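Local coordinates for protein demethyldecarbamoylnovobiocin O-methyltransferase (Streptomyces caeruleus, PDB 2WK1) that transfers a methyl group from S-adenosyl-L-methionine to the 4-hydroxyl of the noviose sugar in the penultimate step of novobiocin biosynthesis, at residues L91-I102 / A120-H131; V106-G114 / T209-G217. One frame throughout, in Å; residues are numbered along the deposited sequence. Where two conformers were deposited one is given.

Contact 1 of 2, residues L91-I102 / A120-H131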
# COMPACT_ATOMS: atom_id res chain seq x y z
N LEU A 91 13.41 1.81 -6.82
CA LEU A 91 13.09 1.43 -5.42
C LEU A 91 13.78 0.12 -5.04
O LEU A 91 14.32 -0.01 -3.95
CB LEU A 91 11.57 1.32 -5.21
CG LEU A 91 10.78 2.62 -5.16
CD1 LEU A 91 9.29 2.34 -5.36
CD2 LEU A 91 11.02 3.42 -3.88
N GLU A 92 13.76 -0.85 -5.95
CA GLU A 92 14.45 -2.11 -5.70
C GLU A 92 15.95 -1.91 -5.50
O GLU A 92 16.56 -2.57 -4.67
CB GLU A 92 14.16 -3.15 -6.80
CG GLU A 92 12.72 -3.68 -6.75
CD GLU A 92 12.28 -4.54 -7.96
OE1 GLU A 92 12.85 -4.41 -9.08
OE2 GLU A 92 11.31 -5.33 -7.79
N ASN A 93 16.54 -0.97 -6.25
CA ASN A 93 17.95 -0.62 -6.04
C ASN A 93 18.22 -0.08 -4.65
O ASN A 93 19.21 -0.42 -4.02
CB ASN A 93 18.38 0.37 -7.13
CG ASN A 93 19.75 0.99 -6.85
OD1 ASN A 93 19.81 2.13 -6.40
ND2 ASN A 93 20.82 0.23 -7.09
N ILE A 94 17.35 0.80 -4.16
CA ILE A 94 17.49 1.29 -2.78
C ILE A 94 17.47 0.11 -1.81
O ILE A 94 18.31 0.00 -0.91
CB ILE A 94 16.38 2.26 -2.38
CG1 ILE A 94 16.52 3.55 -3.16
CG2 ILE A 94 16.40 2.57 -0.86
CD1 ILE A 94 15.32 4.50 -2.97
N ARG A 95 16.49 -0.78 -1.98
CA ARG A 95 16.40 -1.93 -1.10
C ARG A 95 17.66 -2.78 -1.12
O ARG A 95 18.15 -3.19 -0.06
CB ARG A 95 15.16 -2.76 -1.42
CG ARG A 95 14.97 -3.93 -0.47
CD ARG A 95 13.88 -4.78 -0.88
NE ARG A 95 13.77 -5.97 -0.09
CZ ARG A 95 12.76 -6.82 -0.24
NH1 ARG A 95 11.82 -6.57 -1.15
NH2 ARG A 95 12.67 -7.87 0.56
N GLN A 96 18.16 -3.07 -2.32
CA GLN A 96 19.35 -3.89 -2.42
C GLN A 96 20.56 -3.22 -1.75
O GLN A 96 21.33 -3.87 -1.03
CB GLN A 96 19.64 -4.22 -3.88
CG GLN A 96 18.60 -5.11 -4.58
CD GLN A 96 18.48 -6.55 -4.10
OE1 GLN A 96 17.79 -6.84 -3.12
NE2 GLN A 96 19.07 -7.47 -4.87
N CYS A 97 20.75 -1.93 -1.99
CA CYS A 97 21.89 -1.23 -1.40
C CYS A 97 21.78 -1.14 0.12
O CYS A 97 22.76 -1.37 0.82
CB CYS A 97 22.04 0.17 -2.02
SG CYS A 97 22.57 0.21 -3.73
N VAL A 98 20.60 -0.77 0.61
CA VAL A 98 20.44 -0.64 2.06
C VAL A 98 20.56 -2.01 2.73
O VAL A 98 21.23 -2.14 3.76
CB VAL A 98 19.12 0.06 2.44
CG1 VAL A 98 18.95 0.09 3.97
CG2 VAL A 98 19.08 1.48 1.88
N GLU A 99 19.93 -3.04 2.16
CA GLU A 99 20.11 -4.38 2.76
C GLU A 99 21.56 -4.83 2.73
O GLU A 99 22.00 -5.53 3.65
CB GLU A 99 19.16 -5.41 2.16
CG GLU A 99 17.71 -5.11 2.53
CD GLU A 99 16.72 -6.15 2.13
OE1 GLU A 99 16.90 -6.80 1.08
OE2 GLU A 99 15.75 -6.32 2.87
N ASP A 100 22.31 -4.47 1.69
CA ASP A 100 23.72 -4.89 1.61
C ASP A 100 24.55 -4.18 2.69
O ASP A 100 25.40 -4.80 3.34
CB ASP A 100 24.32 -4.62 0.23
CG ASP A 100 25.68 -5.25 0.07
OD1 ASP A 100 25.76 -6.50 0.14
OD2 ASP A 100 26.66 -4.51 -0.14
N VAL A 101 24.31 -2.88 2.91
CA VAL A 101 25.06 -2.18 3.96
C VAL A 101 24.71 -2.71 5.35
O VAL A 101 25.58 -2.81 6.23
CB VAL A 101 25.00 -0.62 3.88
CG1 VAL A 101 25.51 -0.13 2.54
CG2 VAL A 101 23.65 -0.06 4.19
N ILE A 102 23.45 -3.09 5.55
CA ILE A 102 23.04 -3.69 6.82
C ILE A 102 23.70 -5.06 6.96
O ILE A 102 24.27 -5.36 8.00
CB ILE A 102 21.51 -3.87 6.92
CG1 ILE A 102 20.83 -2.50 6.98
CG2 ILE A 102 21.16 -4.76 8.16
CD1 ILE A 102 19.32 -2.55 6.78
N ALA A 120 11.00 7.62 -1.46
CA ALA A 120 12.30 6.91 -1.39
C ALA A 120 12.84 6.88 0.04
O ALA A 120 13.38 5.87 0.50
CB ALA A 120 13.31 7.55 -2.34
N CYS A 121 12.67 7.99 0.75
CA CYS A 121 13.08 8.07 2.14
C CYS A 121 12.19 7.25 3.06
O CYS A 121 12.69 6.66 4.03
CB CYS A 121 13.14 9.50 2.64
SG CYS A 121 14.34 10.52 1.86
N ILE A 122 10.90 7.16 2.76
CA ILE A 122 10.01 6.27 3.51
C ILE A 122 10.48 4.85 3.34
O ILE A 122 10.52 4.10 4.31
CB ILE A 122 8.54 6.48 3.07
CG1 ILE A 122 8.05 7.87 3.47
CG2 ILE A 122 7.63 5.39 3.64
CD1 ILE A 122 6.75 8.31 2.80
N LEU A 123 10.82 4.43 2.12
CA LEU A 123 11.37 3.10 1.94
C LEU A 123 12.62 2.87 2.78
O LEU A 123 12.74 1.83 3.44
CB LEU A 123 11.65 2.80 0.46
CG LEU A 123 12.23 1.38 0.20
CD1 LEU A 123 11.29 0.29 0.61
CD2 LEU A 123 12.66 1.20 -1.26
N MET A 124 13.55 3.81 2.76
CA MET A 124 14.76 3.66 3.57
C MET A 124 14.41 3.43 5.03
O MET A 124 14.98 2.55 5.68
CB MET A 124 15.63 4.89 3.42
CG MET A 124 16.23 5.05 2.04
SD MET A 124 17.28 6.58 2.00
CE MET A 124 17.88 6.49 0.30
N ARG A 125 13.49 4.22 5.58
CA ARG A 125 13.11 4.02 6.96
C ARG A 125 12.43 2.68 7.18
O ARG A 125 12.65 2.03 8.19
CB ARG A 125 12.22 5.16 7.46
CG ARG A 125 11.74 5.03 8.89
CD ARG A 125 12.86 5.11 9.89
NE ARG A 125 12.50 4.74 11.27
CZ ARG A 125 12.68 3.53 11.79
NH1 ARG A 125 13.13 2.55 11.05
NH2 ARG A 125 12.46 3.33 13.08
N GLY A 126 11.60 2.27 6.23
CA GLY A 126 10.95 0.97 6.31
C GLY A 126 11.90 -0.20 6.29
O GLY A 126 11.67 -1.18 6.98
N ILE A 127 12.98 -0.11 5.51
CA ILE A 127 13.96 -1.19 5.47
C ILE A 127 14.62 -1.30 6.84
O ILE A 127 14.82 -2.39 7.36
CB ILE A 127 14.99 -0.96 4.36
CG1 ILE A 127 14.34 -0.95 2.97
CG2 ILE A 127 16.06 -2.04 4.44
CD1 ILE A 127 15.20 -0.23 1.92
N LEU A 128 14.97 -0.15 7.43
CA LEU A 128 15.54 -0.18 8.78
C LEU A 128 14.56 -0.86 9.75
O LEU A 128 14.95 -1.68 10.57
CB LEU A 128 15.90 1.21 9.28
CG LEU A 128 16.98 1.95 8.48
CD1 LEU A 128 17.24 3.33 9.10
CD2 LEU A 128 18.30 1.17 8.37
N ARG A 129 13.29 -0.50 9.67
CA ARG A 129 12.27 -1.08 10.55
C ARG A 129 12.15 -2.59 10.35
O ARG A 129 12.06 -3.35 11.33
CB ARG A 129 10.93 -0.38 10.32
CG ARG A 129 9.78 -0.84 11.21
CD ARG A 129 9.59 0.05 12.37
NE ARG A 129 8.43 -0.33 13.17
CZ ARG A 129 8.41 -1.32 14.06
NH1 ARG A 129 9.47 -2.08 14.26
NH2 ARG A 129 7.29 -1.57 14.73
N ALA A 130 12.17 -3.02 9.09
CA ALA A 130 12.01 -4.43 8.77
C ALA A 130 13.12 -5.26 9.38
O ALA A 130 12.90 -6.43 9.71
CB ALA A 130 12.01 -4.64 7.25
N HIS A 131 14.31 -4.67 9.51
CA HIS A 131 15.46 -5.38 10.03
C HIS A 131 15.77 -5.03 11.47
O HIS A 131 16.83 -5.39 11.98
CB HIS A 131 16.66 -5.13 9.11
CG HIS A 131 16.50 -5.75 7.76
ND1 HIS A 131 16.78 -7.09 7.52
CD2 HIS A 131 16.11 -5.23 6.58
CE1 HIS A 131 16.55 -7.35 6.25
NE2 HIS A 131 16.12 -6.24 5.66

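Contact 2 of 2, residues V106-G114 / T209-G217. With SAH (S-adenosyl-L-homocysteine), chain B; EDO (1,2-ethanediol), chain F.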
# COMPACT_ATOMS: atom_id res chain seq x y z
N VAL A 106 28.27 -2.10 7.11
CA VAL A 106 28.95 -0.89 6.68
C VAL A 106 28.40 0.27 7.51
O VAL A 106 27.18 0.48 7.53
CB VAL A 106 28.70 -0.61 5.19
CG1 VAL A 106 29.27 0.75 4.75
CG2 VAL A 106 29.21 -1.76 4.31
N PRO A 107 29.25 1.02 8.23
CA PRO A 107 28.70 2.06 9.10
C PRO A 107 28.09 3.22 8.32
O PRO A 107 28.57 3.59 7.22
CB PRO A 107 29.90 2.58 9.88
CG PRO A 107 31.07 1.99 9.27
CD PRO A 107 30.71 0.89 8.36
N GLY A 108 27.08 3.84 8.92
CA GLY A 108 26.60 5.12 8.45
C GLY A 108 25.09 5.26 8.36
O GLY A 108 24.33 4.28 8.39
N ASP A 109 24.69 6.53 8.24
CA ASP A 109 23.31 6.88 8.04
C ASP A 109 22.94 6.76 6.56
O ASP A 109 23.77 6.45 5.69
CB ASP A 109 23.05 8.27 8.58
CG ASP A 109 23.08 8.32 10.11
OD1 ASP A 109 22.89 7.26 10.78
OD2 ASP A 109 23.27 9.46 10.62
N LEU A 110 21.66 6.99 6.28
CA LEU A 110 21.13 6.94 4.93
C LEU A 110 20.63 8.35 4.61
O LEU A 110 20.06 9.01 5.49
CB LEU A 110 19.95 5.96 4.87
CG LEU A 110 20.20 4.55 5.40
CD1 LEU A 110 18.93 3.72 5.29
CD2 LEU A 110 21.37 3.89 4.72
N VAL A 111 20.82 8.83 3.39
CA VAL A 111 20.32 10.14 3.00
C VAL A 111 19.80 10.16 1.59
O VAL A 111 20.37 9.50 0.73
CB VAL A 111 21.41 11.22 3.18
CG1 VAL A 111 22.60 10.97 2.30
CG2 VAL A 111 20.83 12.63 2.96
N GLU A 112 18.74 10.91 1.36
CA GLU A 112 18.33 11.30 0.03
C GLU A 112 18.34 12.80 -0.09
O GLU A 112 17.80 13.50 0.78
CB GLU A 112 16.94 10.80 -0.33
CG GLU A 112 16.72 10.97 -1.84
CD GLU A 112 15.38 10.49 -2.36
OE1 GLU A 112 14.40 10.72 -1.64
OE2 GLU A 112 15.33 9.90 -3.48
N THR A 113 19.02 13.30 -1.11
CA THR A 113 19.03 14.70 -1.47
C THR A 113 18.09 14.93 -2.63
O THR A 113 18.43 14.64 -3.77
CB THR A 113 20.46 15.23 -1.75
OG1 THR A 113 21.08 14.45 -2.77
CG2 THR A 113 21.31 15.16 -0.52
N GLY A 114 16.88 15.37 -2.33
CA GLY A 114 15.81 15.59 -3.30
C GLY A 114 14.79 14.50 -3.13
O GLY A 114 14.98 13.40 -3.63
N THR A 209 28.81 9.98 9.17
CA THR A 209 29.14 9.07 8.11
C THR A 209 27.88 8.57 7.48
O THR A 209 26.81 8.52 8.09
CB THR A 209 30.01 7.28 8.78
OG1 THR A 209 29.06 7.02 9.56
CG2 THR A 209 30.54 8.15 10.26
N LEU A 210 28.04 8.19 6.21
CA LEU A 210 26.93 7.73 5.38
C LEU A 210 27.24 6.36 4.81
O LEU A 210 28.34 6.10 4.30
CB LEU A 210 26.72 8.69 4.20
CG LEU A 210 26.13 10.06 4.55
CD1 LEU A 210 26.20 10.98 3.35
CD2 LEU A 210 24.72 9.89 5.11
N ALA A 211 26.25 5.48 4.88
CA ALA A 211 26.31 4.19 4.21
C ALA A 211 25.66 4.22 2.83
O ALA A 211 26.09 3.48 1.93
CB ALA A 211 25.71 3.10 5.10
N VAL A 212 24.62 5.03 2.64
CA VAL A 212 23.99 5.21 1.33
C VAL A 212 23.72 6.69 1.13
O VAL A 212 23.08 7.32 1.97
CB VAL A 212 22.68 4.40 1.16
CG1 VAL A 212 22.08 4.66 -0.23
CG2 VAL A 212 22.90 2.89 1.39
N LEU A 213 24.19 7.22 0.01
CA LEU A 213 23.93 8.59 -0.44
C LEU A 213 23.14 8.49 -1.72
O LEU A 213 23.68 8.07 -2.71
CB LEU A 213 25.25 9.29 -0.69
CG LEU A 213 25.26 10.64 -1.41
CD1 LEU A 213 24.30 11.62 -0.73
CD2 LEU A 213 26.70 11.17 -1.53
N ARG A 214 21.85 8.85 -1.69
CA ARG A 214 21.00 8.84 -2.89
C ARG A 214 20.79 10.28 -3.34
O ARG A 214 20.35 11.11 -2.56
CB ARG A 214 19.68 8.13 -2.66
CG ARG A 214 18.88 8.01 -3.96
CD ARG A 214 17.59 7.20 -3.83
NE ARG A 214 17.24 6.66 -5.13
CZ ARG A 214 16.74 7.40 -6.13
NH1 ARG A 214 16.28 8.62 -5.89
NH2 ARG A 214 16.66 6.89 -7.34
N MET A 215 21.14 10.56 -4.57
CA MET A 215 21.10 11.90 -5.13
C MET A 215 20.00 11.99 -6.17
O MET A 215 20.01 11.22 -7.14
CB MET A 215 22.45 12.25 -5.76
CG MET A 215 23.64 12.04 -4.81
SD MET A 215 25.12 12.81 -5.41
CE MET A 215 25.25 12.00 -6.96
N ASP A 216 19.08 12.93 -6.00
CA ASP A 216 17.96 13.11 -6.91
C ASP A 216 17.56 14.58 -6.92
O ASP A 216 16.40 14.93 -6.67
CB ASP A 216 16.79 12.24 -6.45
CG ASP A 216 15.75 11.98 -7.53
OD1 ASP A 216 15.74 12.67 -8.58
OD2 ASP A 216 14.92 11.05 -7.33
N GLY A 217 18.52 15.43 -7.23
CA GLY A 217 18.32 16.88 -7.21
C GLY A 217 18.21 17.57 -8.55
O GLY A 217 18.16 18.79 -8.60
N SAH B . 13.51 11.28 -4.97
CA SAH B . 12.12 11.78 -5.26
CB SAH B . 12.14 12.70 -6.47
CG SAH B . 12.92 13.99 -6.26
SD SAH B . 12.31 15.32 -7.30
C SAH B . 11.16 10.62 -5.35
O SAH B . 10.09 10.76 -5.96
OXT SAH B . 11.41 9.59 -4.74
C5' SAH B . 13.61 16.55 -7.10
C4' SAH B . 13.64 17.16 -5.68
O4' SAH B . 14.90 17.86 -5.52
C3' SAH B . 12.51 18.14 -5.37
O3' SAH B . 11.78 17.77 -4.19
C2' SAH B . 13.26 19.48 -5.20
O2' SAH B . 12.68 20.38 -4.25
C1' SAH B . 14.66 19.04 -4.74
N9 SAH B . 15.78 19.93 -5.06
C8 SAH B . 16.41 19.99 -6.26
N7 SAH B . 17.49 20.81 -6.18
C5 SAH B . 17.56 21.25 -4.90
C6 SAH B . 18.46 22.08 -4.15
N6 SAH B . 19.50 22.64 -4.74
N1 SAH B . 18.22 22.26 -2.85
C2 SAH B . 17.19 21.66 -2.22
N3 SAH B . 16.30 20.88 -2.84
C4 SAH B . 16.47 20.64 -4.15
C1 EDO F . 21.71 13.64 -8.77
O1 EDO F . 21.35 14.84 -8.00
C2 EDO F . 21.16 13.57 -10.21
O2 EDO F . 20.01 12.69 -10.26
O HOH W 1 25.94 10.24 11.13

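Contact 1 of 2, residues L91-I102 / A120-H131
Ile127 and Ile94 interlock at the apolar centre of this helix pair, each acting as a knob in a hole of the other helix. Ile127 enters among Arg95, Val98, Glu99 and Ile102, and its two branches divide the work. CG2 of Ile127 bears on CG1 of Val98 at 3.6 Å, whereas its CD1 reaches the backbone, 3.7 Å from CA of Arg95. In return Ile94 fits between Ala120, Leu123, Met124 and Ile127. With CG1 of Ile94 anti to the carbonyl carbon, its CD1 is carried to the Ala120 methyl, CD1 to CB 3.7 Å, and its CG2 is left to meet CG of Met124, whose extended chain crosses it at about a right angle. Towards the start of both segments CD2 of Leu123 lies 3.8 Å from CD2 of Leu91; towards their ends CD1 of Ile102 touches Ile127 and Leu128.

The polar edge is formed by Glu99 and His131, the residue at which the chain leaves helix 119-130. NE2 of His131 donates to OE2 of Glu99 over 2.8 Å in a nearly straight bond (164°). The oxygen lies in the ring plane, but the carboxylate is turned 78° from the ring and is met on its anti side, well out of the carboxylate plane. OE1 of Glu99 receives a weak, 3.4 Å bond from NE of Arg95, whose guanidinium also makes a salt bridge to Asp40 of helix 35-47.

The helices run at 37° to each other on the same face of the sheet, Val98 and Met124 both touching Leu110 of strand 109-113. Their chemistry is graded: aliphatic side chains, mostly branched, and a methionine fill the middle, and a histidine-carboxylate bond closes one margin, where the nearby arginine would be expected to favour an ionised Glu99.

Contact 2 of 2, residues V106-G114 / T209-G217
N of S-adenosylhomocysteine is gripped by two hydrogen bonds, to OD2 of Asp216 at 2.8 Å and to O of Gly114 at 2.9 Å. OE2 of Glu112 is a close polar neighbour, 2.7 Å from N of S-adenosylhomocysteine. NH1 of Arg214 donates to the same OE2 of Glu112 at 2.9 Å, nearly along its C-O axis. The Glu112 and Arg214 side chains run side by side, both with CG anti to the backbone N (chi1 -167° and -174°), and their carboxylate and guanidinium planes stand 73° apart. NH1 of Arg214 also makes a salt bridge with OD2 of Asp216. The arginine thus bridges two acids, probably easing their repulsion; its NH2 pairs with Asp243, a predicted magnesium ligand.

Behind this site the strands are parallel. Val111 N bonds to Val212 O, Arg214 N to Val111 O, and Thr113 N to Arg214 O at 2.9 Å. A beta bulge shifts the register by one residue between Asp109 and Leu110, and there Asp109 O takes the amide of Ala211 and, weakly, that of Val212. On the face towards helix 220-230, CG1 of Val111 meets CD1 of Leu213 at 3.5 Å.

Adjacent parallel strands whose carboxyl ends carry acidic and glycine residues that hold the ligand are characteristic of the Rossmann-like fold of class I methyltransferases.

Overall arrangement
Contact 1 is laid over one face of the strand pair of contact 2, their centres about 11 Å apart, and the chain runs alternately through both: helix 87-103, strand 109-113, helix 119-130, then strand 210-215. After helix 87-103 a probable hydrogen bond joins Val106 N to Val101 O, 2.9 Å. Near the ligand the two contacts share a wall. CB of Ala120 lies 3.3 Å from OE2 of Glu112, and CD1 of Ile94 is 3.6 Å from NE of Arg214, so the helices pack against the charged groups that face S-adenosylhomocysteine. Ala120 itself touches the ligand, and Glu92, the predicted proton acceptor, lies on helix 87-103.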